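Local atomic coordinates of nucleotidyltransferase-like protein (Exiguobacterium sibiricum, PDB entry 3C18), a protein that is of unproven function but probably combines a nucleotidyltransferase-like domain with a helical substrate-binding domain and a helix-turn-helix domain. Residues E18-A24 / L41-R47; D32-D36 / R86-W90; A5-I9 / L60-V65; L81-R85 / A170-V174. All blocks are in the same frame, centred on the assembly; numbering follows the deposited sequence.

Contact 1 (E18-A24 / L41-R47); sequences ETQGIIA and LLLVITR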
loop_
_atom_site.group_PDB
_atom_site.type_symbol
_atom_site.label_atom_id
_atom_site.label_comp_id
_atom_site.label_asym_id
_atom_site.label_seq_id
_atom_site.Cartn_x
_atom_site.Cartn_y
_atom_site.Cartn_z
ATOM N N GLU A 18 15.408 0.974 27.299
ATOM C CA GLU A 18 15.381 0.727 25.839
ATOM C C GLU A 18 14.863 1.908 25.087
ATOM O O GLU A 18 14.946 1.987 23.858
ATOM C CB GLU A 18 14.541 -0.496 25.478
ATOM C CG GLU A 18 14.989 -1.766 26.155
ATOM C CD GLU A 18 16.371 -2.215 25.727
ATOM O OE1 GLU A 18 17.062 -1.497 24.953
ATOM O OE2 GLU A 18 16.770 -3.308 26.175
ATOM N N THR A 19 14.340 2.840 25.857
ATOM C CA THR A 19 13.777 4.065 25.303
ATOM C C THR A 19 14.904 4.959 24.799
ATOM O O THR A 19 15.820 5.251 25.539
ATOM C CB THR A 19 12.959 4.798 26.350
ATOM O OG1 THR A 19 11.895 3.941 26.793
ATOM C CG2 THR A 19 12.397 6.077 25.779
ATOM N N GLN A 20 14.823 5.369 23.526
ATOM C CA GLN A 20 15.893 6.173 22.887
ATOM C C GLN A 20 15.522 7.644 22.821
ATOM O O GLN A 20 16.372 8.527 22.775
ATOM C CB GLN A 20 16.199 5.662 21.470
ATOM C CG GLN A 20 16.493 4.186 21.415
ATOM C CD GLN A 20 17.683 3.829 22.267
ATOM O OE1 GLN A 20 18.751 4.374 22.083
ATOM N NE2 GLN A 20 17.507 2.910 23.207
ATOM N N GLY A 21 14.235 7.912 22.816
ATOM C CA GLY A 21 13.776 9.293 22.716
ATOM C C GLY A 21 12.304 9.488 22.925
ATOM O O GLY A 21 11.499 8.574 22.760
ATOM N N ILE A 22 11.982 10.687 23.366
ATOM C CA ILE A 22 10.615 11.114 23.555
ATOM C C ILE A 22 10.458 12.525 23.055
ATOM O O ILE A 22 11.189 13.431 23.427
ATOM C CB ILE A 22 10.156 11.025 25.024
ATOM C CG1 ILE A 22 10.432 9.629 25.604
ATOM C CG2 ILE A 22 8.685 11.373 25.150
ATOM C CD1 ILE A 22 10.142 9.577 27.076
ATOM N N ILE A 23 9.515 12.662 22.148
ATOM C CA ILE A 23 9.207 13.913 21.480
ATOM C C ILE A 23 7.790 14.321 21.801
ATOM O O ILE A 23 6.899 13.490 21.856
ATOM C CB ILE A 23 9.327 13.734 19.932
ATOM C CG1 ILE A 23 10.765 13.981 19.479
ATOM C CG2 ILE A 23 8.386 14.659 19.197
ATOM C CD1 ILE A 23 11.108 15.432 19.249
ATOM N N ALA A 24 7.594 15.619 22.003
ATOM C CA ALA A 24 6.270 16.173 22.235
ATOM C C ALA A 24 5.877 17.182 21.137
ATOM O O ALA A 24 6.658 18.035 20.736
ATOM C CB ALA A 24 6.183 16.779 23.634
ATOM N N LEU A 41 0.723 15.193 21.375
ATOM C CA LEU A 41 1.115 13.870 20.899
ATOM C C LEU A 41 2.532 13.616 21.386
ATOM O O LEU A 41 3.424 14.433 21.247
ATOM C CB LEU A 41 1.026 13.759 19.377
ATOM C CG LEU A 41 1.205 12.326 18.821
ATOM C CD1 LEU A 41 0.262 12.034 17.710
ATOM C CD2 LEU A 41 2.617 12.031 18.395
ATOM N N LEU A 42 2.703 12.486 22.028
ATOM C CA LEU A 42 4.003 12.070 22.484
ATOM C C LEU A 42 4.462 10.929 21.609
ATOM O O LEU A 42 3.736 9.983 21.379
ATOM C CB LEU A 42 3.940 11.577 23.929
ATOM C CG LEU A 42 3.762 12.579 25.054
ATOM C CD1 LEU A 42 3.505 11.834 26.364
ATOM C CD2 LEU A 42 4.981 13.489 25.164
ATOM N N LEU A 43 5.693 11.033 21.147
ATOM C CA LEU A 43 6.316 10.003 20.334
ATOM C C LEU A 43 7.469 9.421 21.087
ATOM O O LEU A 43 8.458 10.096 21.374
ATOM C CB LEU A 43 6.789 10.564 18.984
ATOM C CG LEU A 43 7.641 9.609 18.137
ATOM C CD1 LEU A 43 6.769 8.462 17.565
ATOM C CD2 LEU A 43 8.359 10.381 17.022
ATOM N N VAL A 44 7.310 8.157 21.430
ATOM C CA VAL A 44 8.308 7.417 22.203
ATOM C C VAL A 44 9.001 6.441 21.281
ATOM O O VAL A 44 8.363 5.580 20.708
ATOM C CB VAL A 44 7.629 6.628 23.389
ATOM C CG1 VAL A 44 8.651 5.904 24.214
ATOM C CG2 VAL A 44 6.793 7.597 24.283
ATOM N N ILE A 45 10.315 6.614 21.106
ATOM C CA ILE A 45 11.114 5.683 20.301
ATOM C C ILE A 45 11.858 4.736 21.228
ATOM O O ILE A 45 12.553 5.146 22.163
ATOM C CB ILE A 45 12.070 6.354 19.335
ATOM C CG1 ILE A 45 11.304 7.325 18.427
ATOM C CG2 ILE A 45 12.716 5.269 18.414
ATOM C CD1 ILE A 45 11.095 8.707 19.039
ATOM N N THR A 46 11.706 3.460 20.917
ATOM C CA THR A 46 12.137 2.393 21.782
ATOM C C THR A 46 12.731 1.195 21.039
ATOM O O THR A 46 12.425 0.947 19.865
ATOM C CB THR A 46 10.892 1.923 22.598
ATOM O OG1 THR A 46 11.283 0.997 23.600
ATOM C CG2 THR A 46 9.881 1.299 21.719
ATOM N N ARG A 47 13.599 0.467 21.742
ATOM C CA ARG A 47 14.173 -0.772 21.245
ATOM C C ARG A 47 13.546 -1.944 21.936
ATOM O O ARG A 47 13.985 -3.077 21.808
ATOM C CB ARG A 47 15.674 -0.815 21.445
ATOM C CG ARG A 47 16.404 0.129 20.589
ATOM C CD ARG A 47 17.890 0.054 20.834
ATOM N NE ARG A 47 18.548 1.135 20.133
ATOM C CZ ARG A 47 19.824 1.470 20.285
ATOM N NH1 ARG A 47 20.589 0.801 21.128
ATOM N NH2 ARG A 47 20.334 2.486 19.592
HETATM O O HOH W 1 10.026 2.340 25.600
#
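Residues 19-24 and 41-46 run antiparallel as neighbouring strands, their axes 4.5 Å apart at an angle of 165°. Ile23 and Leu43 form a hydrogen-bonded pair, with Leu43 N 2.8 Å from Ile23 O, and Ile45 N donates to Gly21 O. Between Thr19 and Gly21, where the first strand begins, the register shifts by one. Ile45 O takes a short bond from Gln20 N (2.7 Å) and a weak one from Gly21 N, which makes a classic beta bulge. At the bulge the Gln20 side chain lies over Arg47: the amide and guanidinium planes lie 7° apart and stacked, with Gln20 OE1 3.5 Å from Arg47 NH2 over one face. Bent at its second torsion (chi2 -60°), Gln20 folds back so that NE2 donates to Glu18 O at 2.8 Å. Arg47 N reaches the same oxygen from the opposite face of the carbonyl plane. The extended Arg47 chain carries its NE to a salt bridge with Glu72. On the face shared by Ile22, Ala24, Leu42 and Val44, Ala24 CB touches Leu42 CD2 at 3.8 Å and Ile22 CG2 lies beside Val44 CG2, under helix 2-15. At the end of this face a water bridges Thr19 OG1 and Thr46 OG1, hydroxyls that also bond Tyr13 O and Asp48 N respectively. On the other face, Ile23 and Ile45 pack on Leu104 of helix 103-110. The pair is thus apolar through its middle and polar at the bulged end, where the Arg47 N bond and the amide-guanidinium stack join the segments while Gln20 NE2 ties its amide to its own segment.

Contact 2 (D32-D36 / R86-W90); sequences DSLTD and RAVHW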
loop_
_atom_site.group_PDB
_atom_site.type_symbol
_atom_site.label_atom_id
_atom_site.label_comp_id
_atom_site.label_asym_id
_atom_site.label_seq_id
_atom_site.Cartn_x
_atom_site.Cartn_y
_atom_site.Cartn_z
ATOM N N ASP A 32 -6.706 18.860 15.416
ATOM C CA ASP A 32 -5.514 18.745 14.585
ATOM C C ASP A 32 -5.218 17.280 14.320
ATOM O O ASP A 32 -5.049 16.486 15.233
ATOM C CB ASP A 32 -4.330 19.389 15.296
ATOM C CG ASP A 32 -3.159 19.638 14.381
ATOM O OD1 ASP A 32 -3.227 19.250 13.211
ATOM O OD2 ASP A 32 -2.162 20.234 14.840
ATOM N N SER A 33 -5.195 16.922 13.046
ATOM C CA SER A 33 -4.908 15.533 12.634
ATOM C C SER A 33 -3.472 15.166 13.008
ATOM O O SER A 33 -3.141 14.005 13.209
ATOM C CB SER A 33 -5.070 15.376 11.130
ATOM O OG SER A 33 -4.222 16.302 10.464
ATOM N N LEU A 34 -2.646 16.185 13.124
ATOM C CA LEU A 34 -1.224 16.010 13.447
ATOM C C LEU A 34 -1.032 15.349 14.810
ATOM O O LEU A 34 -0.035 14.639 15.068
ATOM C CB LEU A 34 -0.494 17.368 13.470
ATOM C CG LEU A 34 1.026 17.278 13.696
ATOM C CD1 LEU A 34 1.712 16.705 12.431
ATOM C CD2 LEU A 34 1.649 18.614 14.097
ATOM N N THR A 35 -2.003 15.589 15.678
ATOM C CA THR A 35 -1.916 15.134 17.070
ATOM C C THR A 35 -3.104 14.262 17.432
ATOM O O THR A 35 -3.500 14.186 18.590
ATOM C CB THR A 35 -1.790 16.319 18.061
ATOM O OG1 THR A 35 -2.878 17.217 17.880
ATOM C CG2 THR A 35 -0.515 17.074 17.834
ATOM N N ASP A 36 -3.640 13.598 16.415
ATOM C CA ASP A 36 -4.724 12.643 16.576
ATOM C C ASP A 36 -5.979 13.244 17.172
ATOM O O ASP A 36 -6.748 12.558 17.837
ATOM C CB ASP A 36 -4.276 11.502 17.495
ATOM C CG ASP A 36 -3.453 10.438 16.769
ATOM O OD1 ASP A 36 -3.281 10.575 15.561
ATOM O OD2 ASP A 36 -3.033 9.453 17.415
ATOM N N ARG A 86 3.845 12.403 8.583
ATOM C CA ARG A 86 3.576 12.923 9.947
ATOM C C ARG A 86 4.771 12.719 10.825
ATOM O O ARG A 86 5.155 13.592 11.574
ATOM C CB ARG A 86 2.407 12.245 10.651
ATOM C CG ARG A 86 1.137 12.956 10.497
ATOM C CD ARG A 86 0.197 12.652 11.661
ATOM N NE ARG A 86 0.125 11.223 11.952
ATOM C CZ ARG A 86 -0.702 10.666 12.819
ATOM N NH1 ARG A 86 -1.564 11.418 13.484
ATOM N NH2 ARG A 86 -0.674 9.344 13.010
ATOM N N ALA A 87 5.362 11.546 10.717
ATOM C CA ALA A 87 6.505 11.200 11.584
ATOM C C ALA A 87 7.671 12.133 11.313
ATOM O O ALA A 87 8.368 12.538 12.234
ATOM C CB ALA A 87 6.918 9.754 11.422
ATOM N N VAL A 88 7.867 12.482 10.050
ATOM C CA VAL A 88 8.961 13.393 9.690
ATOM C C VAL A 88 8.723 14.700 10.425
ATOM O O VAL A 88 9.623 15.253 11.043
ATOM C CB VAL A 88 9.086 13.654 8.161
ATOM C CG1 VAL A 88 10.027 14.820 7.892
ATOM C CG2 VAL A 88 9.550 12.407 7.438
ATOM N N HIS A 89 7.471 15.129 10.397
ATOM C CA HIS A 89 7.041 16.390 11.014
ATOM C C HIS A 89 7.232 16.335 12.512
ATOM O O HIS A 89 7.704 17.289 13.132
ATOM C CB HIS A 89 5.555 16.666 10.730
ATOM C CG HIS A 89 5.093 18.018 11.168
ATOM N ND1 HIS A 89 4.478 18.906 10.314
ATOM C CD2 HIS A 89 5.182 18.652 12.364
ATOM C CE1 HIS A 89 4.203 20.026 10.963
ATOM N NE2 HIS A 89 4.620 19.899 12.210
ATOM N N TRP A 90 6.876 15.194 13.091
ATOM C CA TRP A 90 6.978 15.034 14.521
ATOM C C TRP A 90 8.422 15.179 14.977
ATOM O O TRP A 90 8.712 15.848 15.966
ATOM C CB TRP A 90 6.478 13.663 14.995
ATOM C CG TRP A 90 5.016 13.470 14.885
ATOM C CD1 TRP A 90 4.073 14.445 14.808
ATOM C CD2 TRP A 90 4.312 12.228 14.901
ATOM N NE1 TRP A 90 2.837 13.902 14.741
ATOM C CE2 TRP A 90 2.947 12.533 14.789
ATOM C CE3 TRP A 90 4.704 10.892 14.986
ATOM C CZ2 TRP A 90 1.955 11.544 14.765
ATOM C CZ3 TRP A 90 3.716 9.907 14.941
ATOM C CH2 TRP A 90 2.361 10.242 14.853
HETATM O O HOH W 2 -2.981 7.652 14.181
#
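Polar side chains of helix 85-93 grip the backbone of a loop here, in a partly buried contact between that helix and the connection from strand 19-26 to strand 40-46. Arg86 NH1 is shared by two acceptors of the loop. It forms a salt bridge with Asp36 OD1 at 2.8 Å, nearly straight at 167° and in the guanidinium plane but 32° out of the carboxylate plane, on its syn side. The same nitrogen donates to Ser33 O at 3.0 Å, approaching nearly along the C=O axis. A water links Arg86 NH2 to Asp36 OD1 as well. One turn along the helix, Trp90 NE1 donates in its ring plane to Leu34 O (3.0 Å), while Trp90 CZ2 lies over the centre of the Arg86 guanidinium. With CG anti to the backbone N (chi1 -176°), Leu34 sends both methyl groups back toward the helix. CD1 sits over the face of the His89 ring, 4.0 Å from its centroid in a CH-pi contact, and CD2 comes to 3.7 Å from His89 NE2. An Asx turn, in which Asp32 OD1 accepts from Leu34 N, spans the residues that offer these carbonyls. The other carboxylate oxygen of Asp36 is bonded by Ser66 and His68 of strand 63-71, and bonds to both oxygens fix the rotation of this carboxylate.

Contact 3 (A5-I9 / L60-V65); sequences ATRTI and LNTLRV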
loop_
_atom_site.group_PDB
_atom_site.type_symbol
_atom_site.label_atom_id
_atom_site.label_comp_id
_atom_site.label_asym_id
_atom_site.label_seq_id
_atom_site.Cartn_x
_atom_site.Cartn_y
_atom_site.Cartn_z
ATOM N N ALA A 5 3.767 19.129 31.768
ATOM C CA ALA A 5 2.324 18.780 31.682
ATOM C C ALA A 5 2.073 17.295 31.395
ATOM O O ALA A 5 0.954 16.792 31.575
ATOM C CB ALA A 5 1.617 19.631 30.634
ATOM N N THR A 6 3.118 16.596 30.961
ATOM C CA THR A 6 2.989 15.156 30.608
ATOM C C THR A 6 3.907 14.247 31.430
ATOM O O THR A 6 3.997 13.031 31.202
ATOM C CB THR A 6 3.292 14.889 29.112
ATOM O OG1 THR A 6 4.662 15.174 28.839
ATOM C CG2 THR A 6 2.424 15.734 28.207
ATOM N N ARG A 7 4.579 14.850 32.398
ATOM C CA ARG A 7 5.601 14.143 33.169
ATOM C C ARG A 7 5.091 12.853 33.784
ATOM O O ARG A 7 5.796 11.840 33.829
ATOM C CB ARG A 7 6.180 15.043 34.266
ATOM C CG ARG A 7 7.446 14.507 34.902
ATOM C CD ARG A 7 7.967 15.486 35.930
ATOM N NE ARG A 7 8.329 16.763 35.327
ATOM C CZ ARG A 7 8.589 17.869 36.017
ATOM N NH1 ARG A 7 8.512 17.861 37.336
ATOM N NH2 ARG A 7 8.913 18.983 35.391
ATOM N N THR A 8 3.856 12.901 34.247
ATOM C CA THR A 8 3.244 11.761 34.935
ATOM C C THR A 8 3.011 10.618 33.961
ATOM O O THR A 8 2.871 9.451 34.350
ATOM C CB THR A 8 1.915 12.163 35.606
ATOM O OG1 THR A 8 2.180 13.081 36.674
ATOM C CG2 THR A 8 1.193 10.951 36.157
ATOM N N ILE A 9 2.986 10.963 32.686
ATOM C CA ILE A 9 2.757 9.964 31.638
ATOM C C ILE A 9 4.074 9.433 31.066
ATOM O O ILE A 9 4.249 8.243 30.927
ATOM C CB ILE A 9 1.877 10.505 30.475
ATOM C CG1 ILE A 9 0.483 10.881 30.988
ATOM C CG2 ILE A 9 1.772 9.451 29.335
ATOM C CD1 ILE A 9 -0.498 11.347 29.926
ATOM N N LEU A 60 -4.935 13.713 31.179
ATOM C CA LEU A 60 -4.289 14.074 32.428
ATOM C C LEU A 60 -4.783 15.451 32.786
ATOM O O LEU A 60 -4.387 16.480 32.201
ATOM C CB LEU A 60 -2.764 14.008 32.366
ATOM C CG LEU A 60 -2.129 14.384 33.709
ATOM C CD1 LEU A 60 -2.732 13.605 34.892
ATOM C CD2 LEU A 60 -0.624 14.232 33.665
ATOM N N ASN A 61 -5.681 15.424 33.760
ATOM C CA ASN A 61 -6.402 16.585 34.189
ATOM C C ASN A 61 -7.333 16.953 33.058
ATOM O O ASN A 61 -8.376 16.305 32.837
ATOM C CB ASN A 61 -5.445 17.707 34.571
ATOM C CG ASN A 61 -4.628 17.348 35.836
ATOM O OD1 ASN A 61 -5.116 16.617 36.716
ATOM N ND2 ASN A 61 -3.390 17.827 35.917
ATOM N N THR A 62 -6.926 17.952 32.314
ATOM C CA THR A 62 -7.765 18.430 31.232
ATOM C C THR A 62 -7.136 18.121 29.861
ATOM O O THR A 62 -7.776 18.214 28.803
ATOM C CB THR A 62 -8.002 19.949 31.419
ATOM O OG1 THR A 62 -8.798 20.436 30.340
ATOM C CG2 THR A 62 -6.675 20.738 31.455
ATOM N N LEU A 63 -5.866 17.724 29.929
ATOM C CA LEU A 63 -5.010 17.545 28.747
ATOM C C LEU A 63 -5.076 16.153 28.175
ATOM O O LEU A 63 -4.703 15.196 28.828
ATOM C CB LEU A 63 -3.554 17.866 29.095
ATOM C CG LEU A 63 -2.610 17.989 27.894
ATOM C CD1 LEU A 63 -2.925 19.263 27.092
ATOM C CD2 LEU A 63 -1.163 17.985 28.328
ATOM N N ARG A 64 -5.551 16.070 26.940
ATOM C CA ARG A 64 -5.665 14.802 26.206
ATOM C C ARG A 64 -4.397 14.545 25.438
ATOM O O ARG A 64 -3.924 15.375 24.661
ATOM C CB ARG A 64 -6.854 14.816 25.251
ATOM C CG ARG A 64 -8.160 14.985 25.947
ATOM C CD ARG A 64 -9.240 15.413 24.996
ATOM N NE ARG A 64 -9.921 14.289 24.369
ATOM C CZ ARG A 64 -10.629 14.376 23.244
ATOM N NH1 ARG A 64 -10.731 15.535 22.605
ATOM N NH2 ARG A 64 -11.216 13.297 22.744
ATOM N N VAL A 65 -3.845 13.372 25.680
ATOM C CA VAL A 65 -2.531 12.996 25.171
ATOM C C VAL A 65 -2.599 11.681 24.421
ATOM O O VAL A 65 -3.058 10.691 24.938
ATOM C CB VAL A 65 -1.525 12.837 26.346
ATOM C CG1 VAL A 65 -0.109 12.526 25.855
ATOM C CG2 VAL A 65 -1.539 14.072 27.211
HETATM O O HOH W 3 -1.320 17.943 32.483
#
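Ile9 reaches from helix 2-15 toward the hairpin of residues 60-65, and its side chain can be followed outward. Its CB bears CG1, placed anti to the carbonyl carbon (chi1 -62°), and CG2, which turns to Leu42 of strand 40-46. From CG1 the chain runs on fully extended to CD1, the atom that makes the contact. This methyl meets Val65 tip to tip, 4.0 Å from Val65 CG2, and on another side comes within 4.3 Å of Leu60 CB. Leu60 CD2 lies against the helix backbone, 3.7 Å from Ala5 O. Nearer the start of the helix, Ala5 CB rests against Leu63 CD2 at 4.0 Å. The helix carbonyl Ala5 O is served by a water at 2.7 Å, which also makes a weak bond to Leu60 O. No direct hydrogen bond crosses this contact. A type II' turn from Leu60 to Leu63 closes the hairpin, and Leu60, at the first position of the turn, also pairs with an antiparallel strand of the second subunit, which extends the sheet into the neighbouring chain. The arrangement is that of an alpha/beta domain, with an N-terminal helix lying on one face of a mixed sheet.

Contact 4 (L81-R85 / A170-V174); sequences LNANR and AHPEV
Two successive bends in the Arg85 chain (chi2 -49°, chi3 -71°) bring its guanidinium under Pro172 O and beside His171, and a chi1 of -165° swings the Asn82 amide away from its own backbone N to meet the same residues. Arg85 NH1 donates to Asn82 OD1 at 2.7 Å, on a lone pair of that oxygen, and the joined groups face residues 171-173. Pro172 O stands over one face of the guanidinium, 4.0 Å from Arg85 NE. The amide end of Asn82 turns to the same proline, ND2 lying 3.5 Å from Pro172 O and 3.9 Å from Pro172 CD. Asn82 also closes helix 72-81: with positive phi it is the C-prime residue of a Schellman motif, while Asn84 is the N-cap of helix 85-93. This tight link between helices thus meets the loop joining helices 146-167 and 176-183, bringing the nucleotidyltransferase-like part against the YgxA-like substrate-binding part. His171 passes obliquely by both polar groups, its CB 3.9 Å from Arg85 NH1 and its ND1 3.7 Å from Asn82 OD1, and its ring stacks with Phe114. Farther along, a water in the guanidinium plane makes weak bonds to Arg85 NE and Val174 N.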
loop_
_atom_site.group_PDB
_atom_site.type_symbol
_atom_site.label_atom_id
_atom_site.label_comp_id
_atom_site.label_asym_id
_atom_site.label_seq_id
_atom_site.Cartn_x
_atom_site.Cartn_y
_atom_site.Cartn_z
ATOM N N LEU A 81 12.198 5.323 3.610
ATOM C CA LEU A 81 11.291 5.125 2.496
ATOM C C LEU A 81 10.382 6.323 2.281
ATOM O O LEU A 81 9.660 6.379 1.308
ATOM C CB LEU A 81 10.431 3.878 2.688
ATOM C CG LEU A 81 11.143 2.538 2.841
ATOM C CD1 LEU A 81 10.210 1.369 3.079
ATOM C CD2 LEU A 81 11.925 2.360 1.556
ATOM N N ASN A 82 10.451 7.274 3.202
ATOM C CA ASN A 82 9.564 8.441 3.156
ATOM C C ASN A 82 8.111 8.002 3.178
ATOM O O ASN A 82 7.275 8.533 2.446
ATOM C CB ASN A 82 9.812 9.230 1.880
ATOM C CG ASN A 82 9.212 10.609 1.918
ATOM O OD1 ASN A 82 9.331 11.286 2.939
ATOM N ND2 ASN A 82 8.618 11.072 0.780
ATOM N N ALA A 83 7.832 7.040 4.050
ATOM C CA ALA A 83 6.540 6.361 4.125
ATOM C C ALA A 83 5.586 6.943 5.155
ATOM O O ALA A 83 4.465 6.478 5.291
ATOM C CB ALA A 83 6.757 4.865 4.399
ATOM N N ASN A 84 6.018 7.977 5.866
ATOM C CA ASN A 84 5.197 8.554 6.964
ATOM C C ASN A 84 5.496 10.010 7.203
ATOM O O ASN A 84 6.349 10.351 7.996
ATOM C CB ASN A 84 5.412 7.761 8.265
ATOM C CG ASN A 84 4.399 8.101 9.348
ATOM O OD1 ASN A 84 3.830 9.180 9.364
ATOM N ND2 ASN A 84 4.191 7.178 10.272
ATOM N N ARG A 85 4.772 10.855 6.488
ATOM C CA ARG A 85 5.024 12.287 6.487
ATOM C C ARG A 85 4.819 12.912 7.852
ATOM O O ARG A 85 5.535 13.842 8.239
ATOM C CB ARG A 85 4.176 13.000 5.411
ATOM C CG ARG A 85 4.640 12.648 3.945
ATOM C CD ARG A 85 6.202 12.790 3.756
ATOM N NE ARG A 85 6.600 14.201 3.765
ATOM C CZ ARG A 85 7.856 14.636 3.775
ATOM N NH1 ARG A 85 8.852 13.774 3.767
ATOM N NH2 ARG A 85 8.112 15.936 3.803
ATOM N N ALA A 170 14.332 16.291 -4.096
ATOM C CA ALA A 170 13.413 16.611 -3.000
ATOM C C ALA A 170 12.493 15.475 -2.620
ATOM O O ALA A 170 12.179 14.586 -3.409
ATOM C CB ALA A 170 12.599 17.853 -3.364
ATOM N N HIS A 171 12.058 15.507 -1.376
ATOM C CA HIS A 171 11.071 14.555 -0.911
ATOM C C HIS A 171 9.708 14.968 -1.441
ATOM O O HIS A 171 9.310 16.121 -1.326
ATOM C CB HIS A 171 10.973 14.537 0.598
ATOM C CG HIS A 171 12.194 14.030 1.279
ATOM N ND1 HIS A 171 12.404 12.688 1.505
ATOM C CD2 HIS A 171 13.255 14.684 1.812
ATOM C CE1 HIS A 171 13.541 12.534 2.164
ATOM N NE2 HIS A 171 14.073 13.730 2.369
ATOM N N PRO A 172 8.984 14.018 -2.035
ATOM C CA PRO A 172 7.651 14.374 -2.460
ATOM C C PRO A 172 6.758 14.635 -1.260
ATOM O O PRO A 172 6.863 13.951 -0.219
ATOM C CB PRO A 172 7.205 13.129 -3.205
ATOM C CG PRO A 172 8.444 12.559 -3.724
ATOM C CD PRO A 172 9.437 12.767 -2.648
ATOM N N GLU A 173 5.886 15.623 -1.434
ATOM C CA GLU A 173 4.917 16.004 -0.409
ATOM C C GLU A 173 3.492 15.714 -0.835
ATOM O O GLU A 173 3.250 15.158 -1.902
ATOM C CB GLU A 173 5.024 17.500 -0.113
ATOM C CG GLU A 173 6.339 17.913 0.531
ATOM C CD GLU A 173 6.552 19.420 0.501
ATOM O OE1 GLU A 173 6.187 20.056 -0.527
ATOM O OE2 GLU A 173 7.092 19.963 1.494
ATOM N N VAL A 174 2.552 16.142 0.004
ATOM C CA VAL A 174 1.122 15.947 -0.280
ATOM C C VAL A 174 0.705 16.794 -1.477
ATOM O O VAL A 174 -0.183 16.427 -2.238
ATOM C CB VAL A 174 0.211 16.262 0.950
ATOM C CG1 VAL A 174 -1.262 16.058 0.592
ATOM C CG2 VAL A 174 0.584 15.357 2.123
HETATM O O HOH W 4 3.670 15.871 3.120
#

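Contacts 1, 2 and 3 belong to the nucleotidyltransferase-like part and gather about its mixed sheet. Contact 1 pairs two central strands; Leu41 meets Trp90 and Leu34 of contact 2, with centres 14 Å apart, while Leu42 touches Val65 and Ile9 of contact 3, centres 16 Å apart. Along the chain contact 1 is nested within the loop closed by contact 3, and contacts 1 and 2 have alternating segments. Contact 4 adjoins contact 2 in sequence through Arg85 and Arg86, their centres 13 Å apart, but reaches the YgxA-like region. Helix 85-93 therefore relates the sheet to the second family region; contact 3 lies about 31 Å from contact 4 between centres, and both touch the second subunit.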